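Serine-tRNA ligase (Naegleria fowleri, PDB 6BLJ) probably charges tRNA(Ser) with serine in the cytosol, activating the amino acid with ATP at a class II synthetase site that here holds AMP. Local coordinates at residues A[303-308]-A[353-358]; A[290-295]-A[339-344]; A[457-462]-A[466-471]; A[221-226]-A[476-481]. All blocks are in the same frame, centred on the assembly; numbering follows the deposited sequence.

Interaction 1: A[303-308]-A[353-358]; sequences PIKYCG and FDEMIG
OE2 of E355 is gripped by two groups: NZ of K305 reaches it at 2.9 Å, and the hydroxyl of Y241 makes a second hydrogen bond to the same oxygen. The K305 bond is a charged hydrogen bond, a salt bridge, and it uses the syn lone pair of OE2, the one on the side of OE1. A water closes the pair into a small ring, accepting from K305 NZ at 2.9 Å and donating to E355 OE1 at 3.1 Å, so both carboxylate oxygens are engaged. The two side chains arrive from opposite directions. K305 is fully stretched beyond CG, and E355, with CG anti to its backbone N (chi1 173°), leans off the helix to meet the lysine. This reach bridges backbones whose CA atoms, K305 to M356, stay 10.2 Å apart. The bridge lies at the protein surface, while the apolar side chain of M356, one residue on, packs against V340 and Y241. Strand 304-313 belongs to the mixed, largely antiparallel sheet of the class II synthetase core, and helix 348-366 packs against that sheet; the salt bridge joins strand and helix in this catalytic-domain fold.

Interaction 2: A[290-295]-A[339-344]; sequences AFHLEK and FVVTSP
H292 reaches from the loop after helix 285-290 to V341 and F339 on strand 332-342, and its imidazole carries the whole contact. From CB the ring swings away from the carbonyl carbon of its own residue (chi1 -67°). ND1, on one flank of the ring, is hydrogen-bonded to the backbone O of I288, a turn earlier in the chain, which fixes the rotation of the imidazole. On the other flank CD2 comes to 4.2 Å from CG2 of V341. At the tip, NE2 lies nearest to that methyl, at 3.9 Å, and CE1 is shared: V341 CG2 and F339 CE1 each stand 4.1 Å from it. The methyl sits over one face of the imidazole, 16° off the ring normal and 4.0 Å from the centroid, a CH-pi contact displaced toward the rim. CD2 of F291, the preceding residue, lies over the centre of the opposite face, so the ring is sandwiched. F339 slides past the histidine in the opposite direction, touching it through CE1. The loop that presents H292 has its own fastening: two overlapping beta turns bring K295 back, and its NZ donates to the backbone O of F291 while also forming a salt bridge with E205 of the second subunit. Across the contact itself there is no hydrogen bond. The imidazole is therefore held to the strand by dispersion and CH-pi attraction, its polar tie running to its own helix end, and the buried, apolar surroundings would probably favour a neutral ring.

Interaction 3: A[457-462]-A[466-471]; sequences ENYQTP and NVPEVL
The backbone supplies the one direct hydrogen bond of the contact: N466 N donates to Y459 O at 2.9 Å, with an N-H...O angle of 159°. It brings the CA atoms of these two residues to 5.2 Å, where the chain leaves helix 448-458 and comes back on itself.

Apolar packing centres on the Y459 ring. CG of P468 lies over one face, 14° off the ring normal and 3.9 Å from the centroid, a CH-pi contact shifted toward the CE2 side of the rim. Nearer the root of the tyrosine, CD1 touches CB of N466 at 4.0 Å. The N466 amide stands almost perpendicular to the ring, and the two side chains cross at about a right angle. That amide also meets T461, whose CG2 methyl is 3.5 Å from ND2; the methyl is placed beside the backbone N of T461, while OG1 bonds to the backbone N of E463 within the same turn.

Polar side-chain bonds form a third group. Y459 OH hydrogen-bonds to the backbone O of L367, and a water donates to the same hydroxyl at 2.8 Å, reaching E469 N through a weak bond. On the helix side, Q460 NE2 returns to E457 O, straight and on a lone pair of that carbonyl.

The reversal of the chain thus sits just beyond the end of helix 448-458. T461 and N466 lie against F480 of strand 480-482, the partner of strand 464-466, while V467 and L471 pack on helix 220-238.

Interaction 4: A[221-226]-A[476-481]; sequences LVRMNL and GGTKFI
R223, on helix 220-238, puts its guanidinium edge against T478, on the turn ahead of strand 480-482. NH2 donates to T478 OG1 at 2.7 Å; the bond is nearly straight at 171°, and the hydroxyl oxygen lies within 5° of the guanidinium plane. The arginine bends at CG-CD (chi3 -59°), which turns its flat end across the threonine rather than past it. The other partners hold the group in this attitude: D220 forms a salt bridge to NH2, and the backbone O of M475 accepts from NH1. That same carbonyl is hydrogen-bonded to T478 OG1, so arginine, threonine and main chain share one small polar cluster. G476 lies at the same guanidinium edge, its N 4.5 Å from NH1, and its positive phi helps the backbone round the turn.

I481 is the second large element, on the apolar side of the contact. Its CD1 meets CE of M224 at 4.0 Å, with the two chains crossing at a slant. M224 bends at its last torsion, which carries the methyl closer to the strand than its CB direction would suggest. This methionine is shared with V467 and M475, and with L452 and I455 of helix 448-458.

R223 also packs on D234 of the second subunit, so the helix faces that subunit as well as the C-terminal end of its own chain. The contact is polar at one end and apolar at the other, and through it helix 220-238 packs against the small two-stranded antiparallel sheet of 464-466 and 480-482.

From the N terminus, helix 220-238 opens interaction 4, which closes only at 476-481 and so brings the C-terminal strand 480-482 back onto that helix. The other three contacts all fall within this span. Interaction 2 opens first, at 290-295, then interaction 1 at 303-308; interaction 2 closes at 339-344 before interaction 1 does at 353-358, so the two cross. They meet along neighbouring antiparallel strands, where Y306 N lies 2.8 Å from F339 O, and together join a loop, two strands and a helix of the catalytic core. Interaction 3 follows in series, tying the end of helix 448-458 to the segment after strand 464-466; it meets interaction 4 directly, V467 N lying 3.0 Å from K479 O.

Interaction 1: A[303-308]-A[353-358]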
loop_
_atom_site.group_PDB
_atom_site.type_symbol
_atom_site.label_atom_id
_atom_site.label_comp_id
_atom_site.label_asym_id
_atom_site.label_seq_id
_atom_site.Cartn_x
_atom_site.Cartn_y
_atom_site.Cartn_z
ATOM N N PRO A 303 29.872 15.537 20.551
ATOM C CA PRO A 303 28.888 14.705 19.848
ATOM C C PRO A 303 28.124 13.721 20.737
ATOM O O PRO A 303 28.542 13.420 21.852
ATOM C CB PRO A 303 29.751 13.947 18.838
ATOM C CG PRO A 303 31.060 13.782 19.555
ATOM C CD PRO A 303 31.252 15.070 20.330
ATOM N N ILE A 304 27.001 13.230 20.221
ATOM C CA ILE A 304 26.183 12.213 20.875
ATOM C C ILE A 304 26.293 10.942 20.050
ATOM O O ILE A 304 25.912 10.931 18.878
ATOM C CB ILE A 304 24.718 12.655 20.995
ATOM C CG1 ILE A 304 24.612 13.964 21.774
ATOM C CG2 ILE A 304 23.884 11.570 21.658
ATOM C CD1 ILE A 304 23.237 14.557 21.734
ATOM N N LYS A 305 26.797 9.872 20.654
ATOM C CA LYS A 305 27.062 8.628 19.941
ATOM C C LYS A 305 26.187 7.518 20.513
ATOM O O LYS A 305 26.186 7.290 21.728
ATOM C CB LYS A 305 28.535 8.236 20.048
ATOM C CG LYS A 305 29.550 9.260 19.499
ATOM C CD LYS A 305 30.976 8.735 19.708
ATOM C CE LYS A 305 32.038 9.707 19.210
ATOM N NZ LYS A 305 33.403 9.136 19.383
ATOM N N TYR A 306 25.432 6.848 19.644
ATOM C CA TYR A 306 24.537 5.764 20.044
ATOM C C TYR A 306 24.885 4.486 19.303
ATOM O O TYR A 306 25.264 4.517 18.123
ATOM C CB TYR A 306 23.069 6.113 19.777
ATOM C CG TYR A 306 22.468 7.026 20.821
ATOM C CD1 TYR A 306 22.254 6.577 22.116
ATOM C CD2 TYR A 306 22.086 8.326 20.505
ATOM C CE1 TYR A 306 21.701 7.409 23.095
ATOM C CE2 TYR A 306 21.510 9.159 21.468
ATOM C CZ TYR A 306 21.326 8.689 22.758
ATOM O OH TYR A 306 20.774 9.501 23.713
ATOM N N CYS A 307 24.778 3.370 20.016
ATOM C CA CYS A 307 24.908 2.019 19.471
ATOM C C CYS A 307 23.494 1.446 19.458
ATOM O O CYS A 307 23.037 0.887 20.451
ATOM C CB CYS A 307 25.872 1.154 20.335
ATOM S SG CYS A 307 25.785 -0.603 19.939
ATOM N N GLY A 308 22.796 1.609 18.334
ATOM C CA GLY A 308 21.394 1.218 18.264
ATOM C C GLY A 308 21.236 -0.271 18.009
ATOM O O GLY A 308 21.980 -0.876 17.242
ATOM N N PHE A 353 32.033 11.128 9.963
ATOM C CA PHE A 353 31.794 10.193 8.870
ATOM C C PHE A 353 32.973 9.236 8.707
ATOM O O PHE A 353 32.797 8.014 8.651
ATOM C CB PHE A 353 31.537 10.992 7.578
ATOM C CG PHE A 353 31.289 10.140 6.343
ATOM C CD1 PHE A 353 29.992 9.771 5.985
ATOM C CD2 PHE A 353 32.337 9.733 5.530
ATOM C CE1 PHE A 353 29.751 9.001 4.852
ATOM C CE2 PHE A 353 32.102 8.961 4.396
ATOM C CZ PHE A 353 30.809 8.599 4.054
ATOM N N ASP A 354 34.194 9.788 8.651
ATOM C CA ASP A 354 35.397 8.966 8.537
ATOM C C ASP A 354 35.555 8.037 9.736
ATOM O O ASP A 354 35.969 6.880 9.582
ATOM C CB ASP A 354 36.637 9.865 8.400
ATOM C CG ASP A 354 36.665 10.636 7.088
ATOM O OD1 ASP A 354 35.964 10.233 6.142
ATOM O OD2 ASP A 354 37.398 11.636 6.999
ATOM N N GLU A 355 35.254 8.534 10.941
ATOM C CA GLU A 355 35.357 7.701 12.136
ATOM C C GLU A 355 34.386 6.524 12.076
ATOM O O GLU A 355 34.748 5.394 12.426
ATOM C CB GLU A 355 35.094 8.539 13.397
ATOM C CG GLU A 355 35.005 7.698 14.684
ATOM C CD GLU A 355 34.684 8.514 15.943
ATOM O OE1 GLU A 355 35.301 9.581 16.154
ATOM O OE2 GLU A 355 33.790 8.080 16.715
ATOM N N MET A 356 33.155 6.767 11.604
ATOM C CA MET A 356 32.123 5.730 11.616
ATOM C C MET A 356 32.400 4.654 10.577
ATOM O O MET A 356 32.241 3.462 10.861
ATOM C CB MET A 356 30.744 6.362 11.393
ATOM C CG MET A 356 30.323 7.264 12.575
ATOM S SD MET A 356 28.939 8.359 12.194
ATOM C CE MET A 356 27.585 7.171 12.114
ATOM N N ILE A 357 32.776 5.042 9.353
ATOM C CA ILE A 357 33.129 4.003 8.393
ATOM C C ILE A 357 34.380 3.283 8.880
ATOM O O ILE A 357 34.506 2.068 8.706
ATOM C CB ILE A 357 33.282 4.579 6.964
ATOM C CG1 ILE A 357 33.352 3.456 5.915
ATOM C CG2 ILE A 357 34.517 5.493 6.844
ATOM C CD1 ILE A 357 32.109 2.572 5.873
ATOM N N GLY A 358 35.285 4.002 9.566
ATOM C CA GLY A 358 36.448 3.356 10.164
ATOM C C GLY A 358 36.087 2.345 11.241
ATOM O O GLY A 358 36.742 1.311 11.375
HETATM O O HOH W 1 34.846 11.544 18.513
#

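Interaction 2: A[290-295]-A[339-344]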
loop_
_atom_site.group_PDB
_atom_site.type_symbol
_atom_site.label_atom_id
_atom_site.label_comp_id
_atom_site.label_asym_id
_atom_site.label_seq_id
_atom_site.Cartn_x
_atom_site.Cartn_y
_atom_site.Cartn_z
ATOM N N ALA A 290 14.005 10.090 15.835
ATOM C CA ALA A 290 12.817 10.704 16.425
ATOM C C ALA A 290 13.013 10.979 17.914
ATOM O O ALA A 290 12.432 11.926 18.451
ATOM C CB ALA A 290 11.591 9.809 16.198
ATOM N N PHE A 291 13.863 10.184 18.574
ATOM C CA PHE A 291 14.230 10.393 19.974
ATOM C C PHE A 291 14.724 11.814 20.224
ATOM O O PHE A 291 14.582 12.335 21.336
ATOM C CB PHE A 291 15.314 9.360 20.345
ATOM C CG PHE A 291 15.772 9.385 21.793
ATOM C CD1 PHE A 291 15.246 8.493 22.716
ATOM C CD2 PHE A 291 16.790 10.237 22.207
ATOM C CE1 PHE A 291 15.687 8.489 24.052
ATOM C CE2 PHE A 291 17.231 10.237 23.524
ATOM C CZ PHE A 291 16.684 9.364 24.448
ATOM N N HIS A 292 15.282 12.465 19.205
ATOM C CA HIS A 292 15.857 13.795 19.363
ATOM C C HIS A 292 14.906 14.917 18.978
ATOM O O HIS A 292 15.311 16.085 18.997
ATOM C CB HIS A 292 17.158 13.898 18.562
ATOM C CG HIS A 292 18.237 13.013 19.104
ATOM N ND1 HIS A 292 18.398 11.704 18.701
ATOM C CD2 HIS A 292 19.148 13.219 20.086
ATOM C CE1 HIS A 292 19.391 11.154 19.381
ATOM N NE2 HIS A 292 19.864 12.052 20.225
ATOM N N LEU A 293 13.650 14.594 18.668
ATOM C CA LEU A 293 12.668 15.597 18.272
ATOM C C LEU A 293 12.680 16.795 19.209
ATOM O O LEU A 293 12.544 16.652 20.431
ATOM C CB LEU A 293 11.270 14.976 18.251
ATOM C CG LEU A 293 10.121 15.939 17.924
ATOM C CD1 LEU A 293 10.199 16.429 16.488
ATOM C CD2 LEU A 293 8.767 15.286 18.198
ATOM N N GLU A 294 12.856 17.980 18.620
ATOM C CA GLU A 294 12.692 19.263 19.313
ATOM C C GLU A 294 13.640 19.428 20.497
ATOM O O GLU A 294 13.334 20.138 21.453
ATOM C CB GLU A 294 11.238 19.458 19.753
ATOM C CG GLU A 294 10.339 19.908 18.593
ATOM C CD GLU A 294 8.881 19.518 18.766
ATOM O OE1 GLU A 294 8.497 19.149 19.892
ATOM O OE2 GLU A 294 8.121 19.565 17.770
ATOM N N LYS A 295 14.809 18.812 20.441
ATOM C CA LYS A 295 15.817 19.021 21.468
ATOM C C LYS A 295 16.870 20.015 20.984
ATOM O O LYS A 295 17.010 20.276 19.789
ATOM C CB LYS A 295 16.457 17.693 21.872
ATOM C CG LYS A 295 15.495 16.798 22.646
ATOM C CD LYS A 295 16.153 15.503 23.087
ATOM C CE LYS A 295 15.225 14.688 23.991
ATOM N NZ LYS A 295 15.570 13.237 23.953
ATOM N N PHE A 339 24.847 5.608 15.266
ATOM C CA PHE A 339 24.060 6.825 15.072
ATOM C C PHE A 339 24.722 7.954 15.852
ATOM O O PHE A 339 24.981 7.802 17.051
ATOM C CB PHE A 339 22.603 6.626 15.534
ATOM C CG PHE A 339 21.692 7.790 15.197
ATOM C CD1 PHE A 339 21.667 8.936 15.994
ATOM C CD2 PHE A 339 20.875 7.741 14.081
ATOM C CE1 PHE A 339 20.844 10.005 15.678
ATOM C CE2 PHE A 339 20.043 8.806 13.754
ATOM C CZ PHE A 339 20.029 9.943 14.550
ATOM N N VAL A 340 25.029 9.072 15.185
ATOM C CA VAL A 340 25.767 10.160 15.824
ATOM C C VAL A 340 25.122 11.507 15.515
ATOM O O VAL A 340 24.767 11.789 14.365
ATOM C CB VAL A 340 27.250 10.175 15.401
ATOM C CG1 VAL A 340 28.012 11.262 16.190
ATOM C CG2 VAL A 340 27.897 8.808 15.638
ATOM N N VAL A 341 24.992 12.342 16.553
ATOM C CA VAL A 341 24.637 13.751 16.428
ATOM C C VAL A 341 25.915 14.564 16.634
ATOM O O VAL A 341 26.616 14.373 17.639
ATOM C CB VAL A 341 23.570 14.152 17.466
ATOM C CG1 VAL A 341 23.105 15.594 17.245
ATOM C CG2 VAL A 341 22.391 13.157 17.488
ATOM N N THR A 342 26.227 15.474 15.704
ATOM C CA THR A 342 27.434 16.298 15.868
ATOM C C THR A 342 27.121 17.785 15.781
ATOM O O THR A 342 26.062 18.212 15.311
ATOM C CB THR A 342 28.518 15.994 14.823
ATOM O OG1 THR A 342 28.158 16.621 13.582
ATOM C CG2 THR A 342 28.699 14.494 14.629
ATOM N N SER A 343 28.102 18.574 16.218
ATOM C CA SER A 343 28.096 19.996 15.954
ATOM C C SER A 343 28.076 20.243 14.446
ATOM O O SER A 343 28.585 19.435 13.670
ATOM C CB SER A 343 29.336 20.647 16.573
ATOM O OG SER A 343 29.595 21.917 16.003
ATOM N N PRO A 344 27.474 21.347 14.002
ATOM C CA PRO A 344 27.555 21.717 12.589
ATOM C C PRO A 344 28.816 22.487 12.225
ATOM O O PRO A 344 28.958 22.879 11.068
ATOM C CB PRO A 344 26.307 22.593 12.406
ATOM C CG PRO A 344 26.193 23.296 13.720
ATOM C CD PRO A 344 26.618 22.275 14.765
#

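Interaction 3: A[457-462]-A[466-471]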
loop_
_atom_site.group_PDB
_atom_site.type_symbol
_atom_site.label_atom_id
_atom_site.label_comp_id
_atom_site.label_asym_id
_atom_site.label_seq_id
_atom_site.Cartn_x
_atom_site.Cartn_y
_atom_site.Cartn_z
ATOM N N GLU A 457 30.278 -18.495 4.425
ATOM C CA GLU A 457 30.971 -18.709 3.151
ATOM C C GLU A 457 32.481 -18.548 3.287
ATOM O O GLU A 457 33.247 -19.321 2.702
ATOM C CB GLU A 457 30.446 -17.760 2.076
ATOM C CG GLU A 457 29.051 -18.140 1.553
ATOM C CD GLU A 457 28.677 -17.393 0.277
ATOM O OE1 GLU A 457 29.547 -16.708 -0.324
ATOM O OE2 GLU A 457 27.499 -17.478 -0.113
ATOM N N ASN A 458 32.935 -17.555 4.046
ATOM C CA ASN A 458 34.374 -17.335 4.130
ATOM C C ASN A 458 35.076 -18.312 5.065
ATOM O O ASN A 458 36.279 -18.542 4.893
ATOM C CB ASN A 458 34.657 -15.901 4.569
ATOM C CG ASN A 458 34.491 -14.922 3.430
ATOM O OD1 ASN A 458 35.354 -14.815 2.559
ATOM N ND2 ASN A 458 33.346 -14.243 3.397
ATOM N N TYR A 459 34.356 -18.905 6.022
ATOM C CA TYR A 459 34.945 -19.805 7.016
ATOM C C TYR A 459 34.564 -21.266 6.784
ATOM O O TYR A 459 34.808 -22.110 7.656
ATOM C CB TYR A 459 34.532 -19.363 8.432
ATOM C CG TYR A 459 35.320 -18.160 8.908
ATOM C CD1 TYR A 459 36.476 -18.316 9.671
ATOM C CD2 TYR A 459 34.931 -16.858 8.560
ATOM C CE1 TYR A 459 37.229 -17.206 10.103
ATOM C CE2 TYR A 459 35.688 -15.741 8.978
ATOM C CZ TYR A 459 36.834 -15.930 9.750
ATOM O OH TYR A 459 37.588 -14.856 10.177
ATOM N N GLN A 460 33.980 -21.588 5.630
ATOM C CA GLN A 460 33.581 -22.958 5.347
ATOM C C GLN A 460 34.804 -23.849 5.146
ATOM O O GLN A 460 35.879 -23.391 4.752
ATOM C CB GLN A 460 32.688 -23.003 4.101
ATOM C CG GLN A 460 33.412 -22.648 2.805
ATOM C CD GLN A 460 32.491 -22.661 1.590
ATOM O OE1 GLN A 460 32.028 -23.722 1.147
ATOM N NE2 GLN A 460 32.190 -21.475 1.068
ATOM N N THR A 461 34.635 -25.125 5.448
ATOM C CA THR A 461 35.580 -26.180 5.112
ATOM C C THR A 461 34.774 -27.290 4.463
ATOM O O THR A 461 33.543 -27.214 4.406
ATOM C CB THR A 461 36.303 -26.707 6.362
ATOM O OG1 THR A 461 35.456 -27.639 7.044
ATOM C CG2 THR A 461 36.656 -25.557 7.308
ATOM N N PRO A 462 35.421 -28.351 3.959
ATOM C CA PRO A 462 34.621 -29.491 3.472
ATOM C C PRO A 462 33.808 -30.164 4.561
ATOM O O PRO A 462 32.884 -30.920 4.240
ATOM C CB PRO A 462 35.674 -30.451 2.897
ATOM C CG PRO A 462 36.834 -29.557 2.536
ATOM C CD PRO A 462 36.848 -28.501 3.605
ATOM N N ASN A 466 34.216 -23.021 10.392
ATOM C CA ASN A 466 34.997 -22.488 11.504
ATOM C C ASN A 466 34.304 -21.259 12.102
ATOM O O ASN A 466 33.731 -20.439 11.379
ATOM C CB ASN A 466 36.401 -22.101 11.032
ATOM C CG ASN A 466 37.229 -23.304 10.618
ATOM O OD1 ASN A 466 37.259 -24.313 11.309
ATOM N ND2 ASN A 466 37.943 -23.181 9.500
ATOM N N VAL A 467 34.353 -21.135 13.424
ATOM C CA VAL A 467 33.855 -19.930 14.105
ATOM C C VAL A 467 34.951 -18.865 14.107
ATOM O O VAL A 467 36.070 -19.142 14.568
ATOM C CB VAL A 467 33.420 -20.261 15.530
ATOM C CG1 VAL A 467 32.989 -18.982 16.263
ATOM C CG2 VAL A 467 32.292 -21.299 15.512
ATOM N N PRO A 468 34.678 -17.644 13.633
ATOM C CA PRO A 468 35.700 -16.590 13.688
ATOM C C PRO A 468 36.273 -16.454 15.095
ATOM O O PRO A 468 35.543 -16.510 16.086
ATOM C CB PRO A 468 34.940 -15.335 13.259
ATOM C CG PRO A 468 33.848 -15.879 12.305
ATOM C CD PRO A 468 33.466 -17.226 12.903
ATOM N N GLU A 469 37.597 -16.309 15.166
ATOM C CA GLU A 469 38.278 -16.315 16.459
ATOM C C GLU A 469 37.613 -15.355 17.441
ATOM O O GLU A 469 37.321 -15.724 18.581
ATOM C CB GLU A 469 39.748 -15.957 16.278
ATOM C CG GLU A 469 40.599 -16.368 17.447
ATOM C CD GLU A 469 42.055 -16.056 17.224
ATOM O OE1 GLU A 469 42.708 -16.782 16.443
ATOM O OE2 GLU A 469 42.536 -15.065 17.815
ATOM N N VAL A 470 37.325 -14.127 16.996
ATOM C CA VAL A 470 36.813 -13.113 17.915
ATOM C C VAL A 470 35.422 -13.457 18.441
ATOM O O VAL A 470 35.021 -12.937 19.488
ATOM C CB VAL A 470 36.827 -11.724 17.245
ATOM C CG1 VAL A 470 35.665 -11.578 16.276
ATOM C CG2 VAL A 470 36.798 -10.614 18.288
ATOM N N LEU A 471 34.658 -14.315 17.752
ATOM C CA LEU A 471 33.328 -14.692 18.233
ATOM C C LEU A 471 33.343 -15.906 19.159
ATOM O O LEU A 471 32.320 -16.186 19.798
ATOM C CB LEU A 471 32.356 -14.968 17.059
ATOM C CG LEU A 471 31.911 -13.829 16.135
ATOM C CD1 LEU A 471 30.932 -14.293 15.025
ATOM C CD2 LEU A 471 31.282 -12.691 16.943
HETATM O O HOH W 2 39.168 -14.973 12.462
#

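Interaction 4: A[221-226]-A[476-481]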
loop_
_atom_site.group_PDB
_atom_site.type_symbol
_atom_site.label_atom_id
_atom_site.label_comp_id
_atom_site.label_asym_id
_atom_site.label_seq_id
_atom_site.Cartn_x
_atom_site.Cartn_y
_atom_site.Cartn_z
ATOM N N LEU A 221 23.837 -21.674 14.722
ATOM C CA LEU A 221 23.669 -20.425 13.981
ATOM C C LEU A 221 22.917 -19.387 14.808
ATOM O O LEU A 221 23.221 -18.187 14.739
ATOM C CB LEU A 221 22.932 -20.696 12.668
ATOM C CG LEU A 221 23.744 -21.398 11.570
ATOM C CD1 LEU A 221 22.887 -21.515 10.301
ATOM C CD2 LEU A 221 25.069 -20.682 11.293
ATOM N N VAL A 222 21.926 -19.825 15.589
ATOM C CA VAL A 222 21.264 -18.924 16.537
ATOM C C VAL A 222 22.276 -18.382 17.547
ATOM O O VAL A 222 22.312 -17.177 17.844
ATOM C CB VAL A 222 20.107 -19.648 17.249
ATOM C CG1 VAL A 222 19.478 -18.748 18.323
ATOM C CG2 VAL A 222 19.048 -20.124 16.245
ATOM N N ARG A 223 23.095 -19.269 18.115
ATOM C CA ARG A 223 24.079 -18.806 19.098
ATOM C C ARG A 223 25.080 -17.846 18.458
ATOM O O ARG A 223 25.507 -16.875 19.088
ATOM C CB ARG A 223 24.797 -19.989 19.759
ATOM C CG ARG A 223 23.867 -20.887 20.568
ATOM C CD ARG A 223 24.637 -21.808 21.504
ATOM N NE ARG A 223 25.574 -22.665 20.784
ATOM C CZ ARG A 223 26.895 -22.652 20.949
ATOM N NH1 ARG A 223 27.463 -21.833 21.835
ATOM N NH2 ARG A 223 27.654 -23.476 20.233
ATOM N N MET A 224 25.437 -18.076 17.192
ATOM C CA MET A 224 26.319 -17.127 16.512
ATOM C C MET A 224 25.607 -15.808 16.214
ATOM O O MET A 224 26.245 -14.748 16.184
ATOM C CB MET A 224 26.868 -17.734 15.222
ATOM C CG MET A 224 27.991 -16.900 14.622
ATOM S SD MET A 224 28.790 -17.624 13.176
ATOM C CE MET A 224 29.764 -18.907 13.925
ATOM N N ASN A 225 24.309 -15.861 15.938
ATOM C CA ASN A 225 23.535 -14.640 15.730
ATOM C C ASN A 225 23.618 -13.754 16.957
ATOM O O ASN A 225 23.901 -12.550 16.859
ATOM C CB ASN A 225 22.072 -14.994 15.422
ATOM C CG ASN A 225 21.351 -13.923 14.594
ATOM O OD1 ASN A 225 21.970 -13.192 13.830
ATOM N ND2 ASN A 225 20.037 -13.827 14.761
ATOM N N LEU A 226 23.391 -14.350 18.132
ATOM C CA LEU A 226 23.523 -13.614 19.383
ATOM C C LEU A 226 24.950 -13.155 19.619
ATOM O O LEU A 226 25.167 -12.047 20.115
ATOM C CB LEU A 226 23.071 -14.464 20.567
ATOM C CG LEU A 226 21.635 -14.343 21.038
ATOM C CD1 LEU A 226 21.518 -15.105 22.328
ATOM C CD2 LEU A 226 21.337 -12.872 21.277
ATOM N N GLY A 476 30.538 -19.489 24.096
ATOM C CA GLY A 476 30.967 -20.509 25.037
ATOM C C GLY A 476 32.149 -21.327 24.576
ATOM O O GLY A 476 32.296 -22.480 24.994
ATOM N N GLY A 477 32.998 -20.767 23.721
ATOM C CA GLY A 477 34.193 -21.456 23.280
ATOM C C GLY A 477 34.040 -22.336 22.050
ATOM O O GLY A 477 35.023 -22.971 21.649
ATOM N N THR A 478 32.849 -22.413 21.448
ATOM C CA THR A 478 32.671 -23.247 20.261
ATOM C C THR A 478 33.611 -22.793 19.149
ATOM O O THR A 478 33.617 -21.619 18.766
ATOM C CB THR A 478 31.223 -23.188 19.763
ATOM O OG1 THR A 478 30.321 -23.590 20.801
ATOM C CG2 THR A 478 31.040 -24.118 18.567
ATOM N N LYS A 479 34.413 -23.723 18.635
ATOM C CA LYS A 479 35.365 -23.409 17.576
ATOM C C LYS A 479 34.906 -23.842 16.187
ATOM O O LYS A 479 35.422 -23.320 15.192
ATOM C CB LYS A 479 36.718 -24.055 17.874
ATOM C CG LYS A 479 37.443 -23.425 19.047
ATOM C CD LYS A 479 38.767 -24.124 19.302
ATOM C CE LYS A 479 39.396 -23.666 20.604
ATOM N NZ LYS A 479 40.632 -22.862 20.355
ATOM N N PHE A 480 33.973 -24.784 16.093
ATOM C CA PHE A 480 33.659 -25.406 14.817
ATOM C C PHE A 480 32.226 -25.915 14.844
ATOM O O PHE A 480 31.773 -26.466 15.849
ATOM C CB PHE A 480 34.659 -26.538 14.517
ATOM C CG PHE A 480 34.441 -27.222 13.188
ATOM C CD1 PHE A 480 34.785 -26.593 11.996
ATOM C CD2 PHE A 480 33.937 -28.515 13.135
ATOM C CE1 PHE A 480 34.592 -27.222 10.765
ATOM C CE2 PHE A 480 33.749 -29.159 11.918
ATOM C CZ PHE A 480 34.074 -28.511 10.728
ATOM N N ILE A 481 31.516 -25.709 13.741
ATOM C CA ILE A 481 30.171 -26.239 13.544
ATOM C C ILE A 481 30.245 -27.265 12.418
ATOM O O ILE A 481 30.545 -26.914 11.269
ATOM C CB ILE A 481 29.168 -25.131 13.193
ATOM C CG1 ILE A 481 29.343 -23.901 14.082
ATOM C CG2 ILE A 481 27.737 -25.659 13.299
ATOM C CD1 ILE A 481 28.482 -22.731 13.587
#